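CDP-archaeol synthase (Aeropyrum pernix K1, PDB 5GUF) probably catalyses, with magnesium, the transfer of a cytidylyl group from CTP to an archaeal ether-lipid phosphate, giving CDP-archaeol and diphosphate within the membrane. Local coordinates at residues D125-A130 / R144-A149. Numbering follows the deposited sequence.
Sequences DFYLGA and RVAVEA
The phenol oxygen of Tyr-127 gives its hydrogen to a main-chain carbonyl of the facing helix, OH to Ala-146 O, in a short bond of 2.6 Å. The carbonyl is met in its own plane, on a lone pair, with a C=O...OH angle of 120°, and the oxygen lies at the ring's edge, close to the ring plane. This bond illustrates how a tyrosine can join two helices, probably membrane-spanning, through the backbone, without needing a polar side chain on the other side. With CG anti to the backbone N (chi1 169°), the ring is directed toward the other helix, and the length of the phenol takes OH to its carbonyl; the axes of segments 125-130 and 144-149 approach to 11.8 Å. The side chains flanking the hydroxyl are the methyls of two alanines. That of Ala-149, oblique to the ring, lies 3.3 Å from CB to the Tyr-127 OH and 3.7 Å from CB to CE1, the ring carbon next to the hydroxyl-bearing one, while the CB of Ala-146 comes no nearer to the Tyr-127 OH than 4.1 Å. A phenylalanine at Tyr-127 would probably leave the Ala-146 carbonyl without its hydroxyl donor and cost the Ala-149 methyl its nearest neighbour across the contact. The segments run roughly antiparallel, at 149°, on helices 121-136 and 143-161, joined through the short strand 140-141. Trp-141 of that strand touches Tyr-127, Ala-146 and Ala-149 alike. Val-147 meets Val-147 of the second subunit, whereas Phe-126 and Ala-130 lean on helices 14-29 and 84-109.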
# COMPACT_ATOMS: atom_id res chain seq x y z
N ASP A 125 3.56 -1.20 7.09
CA ASP A 125 3.37 -0.24 8.18
C ASP A 125 4.68 0.03 8.92
O ASP A 125 4.98 1.18 9.26
CB ASP A 125 2.30 -0.75 9.15
CG ASP A 125 2.55 -2.21 9.60
OD1 ASP A 125 3.58 -2.83 9.24
OD2 ASP A 125 1.70 -2.75 10.34
N PHE A 126 5.44 -1.01 9.21
CA PHE A 126 6.71 -0.83 9.90
C PHE A 126 7.73 -0.12 9.01
O PHE A 126 8.56 0.64 9.51
CB PHE A 126 7.26 -2.20 10.35
CG PHE A 126 8.01 -2.90 9.28
CD1 PHE A 126 7.35 -3.68 8.36
CD2 PHE A 126 9.38 -2.72 9.13
CE1 PHE A 126 8.04 -4.30 7.33
CE2 PHE A 126 10.07 -3.32 8.09
CZ PHE A 126 9.38 -4.13 7.20
N TYR A 127 7.68 -0.39 7.70
CA TYR A 127 8.58 0.26 6.77
C TYR A 127 8.34 1.76 6.72
O TYR A 127 9.29 2.55 6.65
CB TYR A 127 8.43 -0.35 5.38
CG TYR A 127 9.12 0.41 4.27
CD1 TYR A 127 10.50 0.37 4.14
CD2 TYR A 127 8.39 1.16 3.35
CE1 TYR A 127 11.14 1.06 3.12
CE2 TYR A 127 9.03 1.86 2.33
CZ TYR A 127 10.41 1.80 2.23
OH TYR A 127 11.07 2.49 1.23
N LEU A 128 7.06 2.17 6.78
CA LEU A 128 6.67 3.58 6.72
C LEU A 128 7.03 4.32 8.00
O LEU A 128 7.47 5.48 7.94
CB LEU A 128 5.16 3.68 6.44
CG LEU A 128 4.67 3.20 5.06
CD1 LEU A 128 3.15 3.03 5.00
CD2 LEU A 128 5.15 4.15 3.96
N GLY A 129 6.84 3.69 9.16
CA GLY A 129 7.34 4.29 10.39
C GLY A 129 8.85 4.45 10.40
O GLY A 129 9.38 5.50 10.77
N ALA A 130 9.57 3.41 9.99
CA ALA A 130 11.03 3.47 9.97
C ALA A 130 11.51 4.52 8.96
O ALA A 130 12.39 5.33 9.27
CB ALA A 130 11.61 2.10 9.64
N ARG A 144 12.42 6.90 -6.02
CA ARG A 144 12.58 5.60 -6.66
C ARG A 144 13.08 4.55 -5.68
O ARG A 144 12.58 3.42 -5.64
CB ARG A 144 13.53 5.71 -7.86
CG ARG A 144 13.86 4.35 -8.45
CD ARG A 144 14.75 4.41 -9.69
NE ARG A 144 14.14 5.17 -10.78
CZ ARG A 144 13.28 4.69 -11.69
NH1 ARG A 144 12.86 3.42 -11.63
NH2 ARG A 144 12.82 5.48 -12.63
N VAL A 145 14.08 4.91 -4.87
CA VAL A 145 14.62 3.93 -3.94
C VAL A 145 13.65 3.71 -2.78
O VAL A 145 13.62 2.63 -2.18
CB VAL A 145 16.03 4.38 -3.51
CG1 VAL A 145 16.53 3.64 -2.31
CG2 VAL A 145 17.00 4.15 -4.67
N ALA A 146 12.82 4.70 -2.46
CA ALA A 146 11.77 4.49 -1.46
C ALA A 146 10.73 3.49 -1.96
O ALA A 146 10.22 2.67 -1.18
CB ALA A 146 11.11 5.81 -1.09
N VAL A 147 10.40 3.54 -3.24
CA VAL A 147 9.49 2.56 -3.82
C VAL A 147 10.17 1.19 -3.92
O VAL A 147 9.58 0.17 -3.56
CB VAL A 147 9.00 3.05 -5.19
CG1 VAL A 147 8.19 1.95 -5.89
CG2 VAL A 147 8.18 4.33 -5.03
N GLU A 148 11.42 1.16 -4.41
CA GLU A 148 12.12 -0.12 -4.55
C GLU A 148 12.20 -0.86 -3.22
O GLU A 148 11.87 -2.04 -3.15
CB GLU A 148 13.53 0.11 -5.11
CG GLU A 148 13.53 0.51 -6.57
CD GLU A 148 14.90 0.91 -7.08
OE1 GLU A 148 15.88 0.84 -6.30
OE2 GLU A 148 15.00 1.29 -8.26
N ALA A 149 12.63 -0.18 -2.16
CA ALA A 149 12.71 -0.81 -0.85
C ALA A 149 11.35 -1.35 -0.40
O ALA A 149 11.26 -2.46 0.14
CB ALA A 149 13.25 0.18 0.18